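Local coordinates for protein putative branched-chain amino acid ABC transporter (Rhodospirillum rubrum ATCC 11170, PDB 3HUT) that probably binds a branched-chain or related amino acid outside the cytoplasmic membrane and hands it to an ABC transporter for uptake, at residues L5-E10 and A291-A296; D33-A38 and R44-L49. One frame throughout, in Å; residues are numbered along the deposited sequence.

In the fold
From the N terminus the chain runs through strand 5-11, helix 18-37 and strand 46-52, a beta-alpha-beta unit whose two strands become parallel neighbours. Interaction 2 closes the short local loop of this unit, where the end of the helix meets the start of the returning strand. Interaction 1 closes a far longer one: the chain passes through the second lobe before helix 277-296 comes back to lie against strand 5-11. The small closure therefore sits within the large one, without crossing it. Their centres are about 9 Å apart, and backbone bonds between strands 5-11 and 46-52 join them directly, so local and late-returning elements meet on one sheet.

Interaction 1: L5-E10 and A291-A296; sequences LLLGYE and AAVGRA
Val293 reaches from helix 277-296 with both of its methyl groups, one for each of two leucines on strand 5-11. Its CG1 meets Leu5 CD1 at 3.8 Å, while Val293 CG2 approaches Leu7 CD2 more loosely, at 4.2 Å. The fork of the valine explains this division of labour: with CG1 anti to the backbone N (chi1 178°) and CG2 anti to the carbonyl carbon, the branch at CB is turned to offer CG1 to Leu5 and CG2 to Leu7. Leu5 and Leu7 point the same way because alternate residues of a strand share a face. Each touches the valine through a single delta methyl, and the Leu5 side chain runs past that of Val293 in the opposite direction, giving methyl-to-methyl contact without deep interlocking. The backbones stay well apart, the nearest alpha carbons, Leu5 CA and Val293 CA, being 9.1 Å from each other, and only 107 Å² of surface is buried in all. What joins the segments is thus a thin, purely apolar layer in which all three touching residues are buried.

The second shell holds this layer in place. Leu7 also packs on Met289 and Leu290, earlier in the same helix, whereas Val293 is backed by Leu305 of helix 302-310 and by Val41. On the strand side, backbone hydrogen bonds tie Leu5 to Pro45 and Asp47, and Leu7 to Asp47 and Leu49, which hold the strand that carries both leucines beside strand 46-52. A helix covering one face of a parallel sheet is the basic architecture of the alpha/beta lobes in periplasmic binding proteins; here the covering helix comes from late in the sequence, as expected where the chain crosses between two lobes.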
loop_
_atom_site.group_PDB
_atom_site.type_symbol
_atom_site.label_atom_id
_atom_site.label_comp_id
_atom_site.label_asym_id
_atom_site.label_seq_id
_atom_site.Cartn_x
_atom_site.Cartn_y
_atom_site.Cartn_z
ATOM N N LEU A 5 -25.129 -5.395 12.792
ATOM C CA LEU A 5 -24.915 -4.475 11.678
ATOM C C LEU A 5 -24.189 -5.253 10.593
ATOM O O LEU A 5 -23.356 -6.108 10.891
ATOM C CB LEU A 5 -24.064 -3.277 12.109
ATOM C CG LEU A 5 -24.727 -2.273 13.053
ATOM C CD1 LEU A 5 -23.708 -1.227 13.494
ATOM C CD2 LEU A 5 -25.901 -1.612 12.342
ATOM N N LEU A 6 -24.495 -4.948 9.335
ATOM C CA LEU A 6 -23.891 -5.653 8.213
ATOM C C LEU A 6 -23.004 -4.839 7.287
ATOM O O LEU A 6 -23.359 -3.736 6.871
ATOM C CB LEU A 6 -24.978 -6.299 7.352
ATOM C CG LEU A 6 -25.238 -7.801 7.444
ATOM C CD1 LEU A 6 -25.720 -8.160 8.840
ATOM C CD2 LEU A 6 -26.273 -8.191 6.394
ATOM N N LEU A 7 -21.856 -5.417 6.955
ATOM C CA LEU A 7 -20.912 -4.822 6.018
ATOM C C LEU A 7 -20.720 -5.870 4.930
ATOM O O LEU A 7 -20.702 -7.068 5.215
ATOM C CB LEU A 7 -19.559 -4.548 6.682
ATOM C CG LEU A 7 -19.503 -3.480 7.777
ATOM C CD1 LEU A 7 -18.104 -3.464 8.371
ATOM C CD2 LEU A 7 -19.861 -2.115 7.198
ATOM N N GLY A 8 -20.597 -5.432 3.684
ATOM C CA GLY A 8 -20.380 -6.385 2.615
ATOM C C GLY A 8 -18.896 -6.404 2.318
ATOM O O GLY A 8 -18.194 -5.446 2.626
ATOM N N TYR A 9 -18.399 -7.498 1.760
ATOM C CA TYR A 9 -16.991 -7.566 1.407
ATOM C C TYR A 9 -16.870 -8.380 0.130
ATOM O O TYR A 9 -17.095 -9.589 0.137
ATOM C CB TYR A 9 -16.177 -8.220 2.534
ATOM C CG TYR A 9 -14.683 -7.930 2.492
ATOM C CD1 TYR A 9 -13.914 -7.976 3.659
ATOM C CD2 TYR A 9 -14.040 -7.597 1.296
ATOM C CE1 TYR A 9 -12.545 -7.688 3.640
ATOM C CE2 TYR A 9 -12.674 -7.309 1.267
ATOM C CZ TYR A 9 -11.934 -7.353 2.444
ATOM O OH TYR A 9 -10.592 -7.039 2.428
ATOM N N GLU A 10 -16.562 -7.708 -0.975
ATOM C CA GLU A 10 -16.382 -8.407 -2.236
ATOM C C GLU A 10 -14.881 -8.606 -2.406
ATOM O O GLU A 10 -14.097 -7.665 -2.253
ATOM C CB GLU A 10 -16.963 -7.607 -3.410
ATOM C CG GLU A 10 -16.472 -6.168 -3.532
ATOM C CD GLU A 10 -16.978 -5.496 -4.800
ATOM O OE1 GLU A 10 -16.433 -5.783 -5.887
ATOM O OE2 GLU A 10 -17.933 -4.692 -4.714
ATOM N N ALA A 291 -13.956 1.290 12.772
ATOM C CA ALA A 291 -13.816 2.476 13.608
ATOM C C ALA A 291 -14.827 3.525 13.141
ATOM O O ALA A 291 -15.453 4.199 13.955
ATOM C CB ALA A 291 -12.396 3.030 13.515
ATOM N N ALA A 292 -14.987 3.649 11.828
ATOM C CA ALA A 292 -15.932 4.614 11.265
ATOM C C ALA A 292 -17.360 4.245 11.680
ATOM O O ALA A 292 -18.159 5.114 12.040
ATOM C CB ALA A 292 -15.808 4.634 9.745
ATOM N N VAL A 293 -17.683 2.955 11.623
ATOM C CA VAL A 293 -19.011 2.500 12.025
ATOM C C VAL A 293 -19.179 2.822 13.512
ATOM O O VAL A 293 -20.240 3.266 13.950
ATOM C CB VAL A 293 -19.187 0.970 11.812
ATOM C CG1 VAL A 293 -20.570 0.536 12.288
ATOM C CG2 VAL A 293 -19.011 0.615 10.335
ATOM N N GLY A 294 -18.118 2.597 14.280
ATOM C CA GLY A 294 -18.157 2.882 15.701
ATOM C C GLY A 294 -18.524 4.331 15.973
ATOM O O GLY A 294 -19.317 4.625 16.870
ATOM N N ARG A 295 -17.943 5.248 15.206
ATOM C CA ARG A 295 -18.243 6.661 15.389
ATOM C C ARG A 295 -19.648 6.989 14.900
ATOM O O ARG A 295 -20.331 7.829 15.480
ATOM C CB ARG A 295 -17.214 7.532 14.659
ATOM C CG ARG A 295 -15.818 7.460 15.266
ATOM C CD ARG A 295 -14.928 8.558 14.713
ATOM N NE ARG A 295 -14.656 8.404 13.289
ATOM C CZ ARG A 295 -13.728 7.595 12.785
ATOM N NH1 ARG A 295 -12.971 6.853 13.589
ATOM N NH2 ARG A 295 -13.544 7.541 11.472
ATOM N N ALA A 296 -20.085 6.319 13.839
ATOM C CA ALA A 296 -21.421 6.549 13.301
ATOM C C ALA A 296 -22.479 6.039 14.281
ATOM O O ALA A 296 -23.588 6.570 14.338
ATOM C CB ALA A 296 -21.574 5.856 11.949
#

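Interaction 2: D33-A38 and R44-L49; sequences DRFNAA and RPVDIL
Phe35 meets Val46 where the last turns of helix 18-37 pass the start of strand 46-52. The phenyl group presents an edge rather than a face: Val46 CG2 lies near the ring plane, 3.7 Å from Phe35 CE2. With its CG anti to the backbone N (chi1 -174°), the ring reaches toward the strand, and the two side chains meet at a slant. Val41, from a loop, and Leu290, from helix 277-296, pack against both of them, extending the apolar cluster.

Asn36, the next residue, supplies the polar half of the contact. Its amide grips both backbone polar groups of a single residue: Val46 N donates to Asn36 OD1 at 2.8 Å with an N-H...O angle of 164°, and Asn36 ND2 donates to Val46 O at 2.9 Å. The second bond lies in the carbonyl plane of Val46 and close to the amide plane of Asn36; in the first, the donor is tilted 25° from the side-chain carbonyl plane. Two bonds of opposite direction fix the rotation of the amide. Asn36 OD1 also rests 3.4 Å from Pro45 CA.

Pro45 and Asp47 meanwhile bond through their backbones to Leu5 of the neighbouring strand, so Val46 alternates with them, serving the helix while they serve the sheet. The whole is the helix-to-strand junction of a beta-alpha-beta crossover, right-handed as is usual for such units, the repeating element of Rossmann-like lobes in periplasmic binding proteins.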
loop_
_atom_site.group_PDB
_atom_site.type_symbol
_atom_site.label_atom_id
_atom_site.label_comp_id
_atom_site.label_asym_id
_atom_site.label_seq_id
_atom_site.Cartn_x
_atom_site.Cartn_y
_atom_site.Cartn_z
ATOM N N ASP A 33 -13.214 -10.038 14.833
ATOM C CA ASP A 33 -13.342 -10.719 16.109
ATOM C C ASP A 33 -12.888 -9.819 17.251
ATOM O O ASP A 33 -13.551 -9.749 18.287
ATOM C CB ASP A 33 -12.551 -12.032 16.102
ATOM C CG ASP A 33 -13.233 -13.117 15.285
ATOM O OD1 ASP A 33 -14.388 -12.910 14.849
ATOM O OD2 ASP A 33 -12.615 -14.181 15.082
ATOM N N ARG A 34 -11.775 -9.108 17.063
ATOM C CA ARG A 34 -11.281 -8.216 18.112
ATOM C C ARG A 34 -12.276 -7.099 18.375
ATOM O O ARG A 34 -12.584 -6.786 19.525
ATOM C CB ARG A 34 -9.936 -7.594 17.728
ATOM C CG ARG A 34 -8.826 -8.593 17.510
ATOM C CD ARG A 34 -7.466 -7.914 17.515
ATOM N NE ARG A 34 -6.460 -8.717 16.825
ATOM C CZ ARG A 34 -5.165 -8.418 16.773
ATOM N NH1 ARG A 34 -4.703 -7.334 17.382
ATOM N NH2 ARG A 34 -4.335 -9.193 16.088
ATOM N N PHE A 35 -12.770 -6.496 17.298
ATOM C CA PHE A 35 -13.730 -5.404 17.394
ATOM C C PHE A 35 -14.968 -5.833 18.184
ATOM O O PHE A 35 -15.362 -5.170 19.144
ATOM C CB PHE A 35 -14.143 -4.949 15.989
ATOM C CG PHE A 35 -15.022 -3.728 15.975
ATOM C CD1 PHE A 35 -14.482 -2.462 16.183
ATOM C CD2 PHE A 35 -16.390 -3.845 15.754
ATOM C CE1 PHE A 35 -15.295 -1.327 16.169
ATOM C CE2 PHE A 35 -17.209 -2.723 15.738
ATOM C CZ PHE A 35 -16.662 -1.460 15.947
ATOM N N ASN A 36 -15.583 -6.940 17.781
ATOM C CA ASN A 36 -16.771 -7.418 18.474
ATOM C C ASN A 36 -16.455 -7.791 19.917
ATOM O O ASN A 36 -17.255 -7.541 20.820
ATOM C CB ASN A 36 -17.382 -8.612 17.737
ATOM C CG ASN A 36 -18.046 -8.209 16.429
ATOM O OD1 ASN A 36 -18.696 -7.167 16.349
ATOM N ND2 ASN A 36 -17.902 -9.041 15.406
ATOM N N ALA A 37 -15.283 -8.376 20.134
ATOM C CA ALA A 37 -14.869 -8.763 21.475
ATOM C C ALA A 37 -14.757 -7.523 22.357
ATOM O O ALA A 37 -14.985 -7.586 23.563
ATOM C CB ALA A 37 -13.531 -9.483 21.423
ATOM N N ALA A 38 -14.410 -6.396 21.744
ATOM C CA ALA A 38 -14.257 -5.139 22.465
ATOM C C ALA A 38 -15.596 -4.477 22.789
ATOM O O ALA A 38 -15.640 -3.476 23.506
ATOM C CB ALA A 38 -13.386 -4.184 21.659
ATOM N N ARG A 44 -23.582 -3.425 20.016
ATOM C CA ARG A 44 -24.165 -4.074 18.848
ATOM C C ARG A 44 -23.050 -4.651 17.980
ATOM O O ARG A 44 -22.199 -3.916 17.482
ATOM C CB ARG A 44 -24.981 -3.065 18.037
ATOM C CG ARG A 44 -25.842 -3.703 16.955
ATOM C CD ARG A 44 -26.643 -2.657 16.188
ATOM N NE ARG A 44 -27.505 -3.283 15.192
ATOM C CZ ARG A 44 -28.377 -2.631 14.431
ATOM N NH1 ARG A 44 -28.511 -1.315 14.546
ATOM N NH2 ARG A 44 -29.124 -3.299 13.565
ATOM N N PRO A 45 -23.039 -5.980 17.790
ATOM C CA PRO A 45 -22.008 -6.631 16.975
ATOM C C PRO A 45 -22.086 -6.291 15.493
ATOM O O PRO A 45 -23.103 -5.794 14.998
ATOM C CB PRO A 45 -22.252 -8.114 17.237
ATOM C CG PRO A 45 -23.735 -8.167 17.429
ATOM C CD PRO A 45 -23.991 -6.972 18.317
ATOM N N VAL A 46 -20.992 -6.556 14.791
ATOM C CA VAL A 46 -20.920 -6.306 13.362
ATOM C C VAL A 46 -20.558 -7.619 12.692
ATOM O O VAL A 46 -19.731 -8.373 13.201
ATOM C CB VAL A 46 -19.824 -5.274 13.005
ATOM C CG1 VAL A 46 -19.824 -5.025 11.502
ATOM C CG2 VAL A 46 -20.053 -3.974 13.759
ATOM N N ASP A 47 -21.187 -7.901 11.560
ATOM C CA ASP A 47 -20.877 -9.124 10.834
ATOM C C ASP A 47 -20.559 -8.751 9.400
ATOM O O ASP A 47 -21.026 -7.730 8.900
ATOM C CB ASP A 47 -22.050 -10.100 10.881
ATOM C CG ASP A 47 -21.670 -11.487 10.392
ATOM O OD1 ASP A 47 -20.548 -11.943 10.713
ATOM O OD2 ASP A 47 -22.492 -12.123 9.697
ATOM N N ILE A 48 -19.749 -9.573 8.745
ATOM C CA ILE A 48 -19.373 -9.316 7.367
ATOM C C ILE A 48 -19.949 -10.366 6.419
ATOM O O ILE A 48 -19.858 -11.573 6.661
ATOM C CB ILE A 48 -17.833 -9.280 7.202
ATOM C CG1 ILE A 48 -17.263 -8.049 7.917
ATOM C CG2 ILE A 48 -17.465 -9.268 5.727
ATOM C CD1 ILE A 48 -15.748 -7.978 7.912
ATOM N N LEU A 49 -20.555 -9.884 5.344
ATOM C CA LEU A 49 -21.122 -10.747 4.325
ATOM C C LEU A 49 -20.136 -10.726 3.161
ATOM O O LEU A 49 -19.972 -9.706 2.486
ATOM C CB LEU A 49 -22.486 -10.209 3.883
ATOM C CG LEU A 49 -23.340 -11.078 2.956
ATOM C CD1 LEU A 49 -24.760 -10.505 2.888
ATOM C CD2 LEU A 49 -22.714 -11.143 1.577
#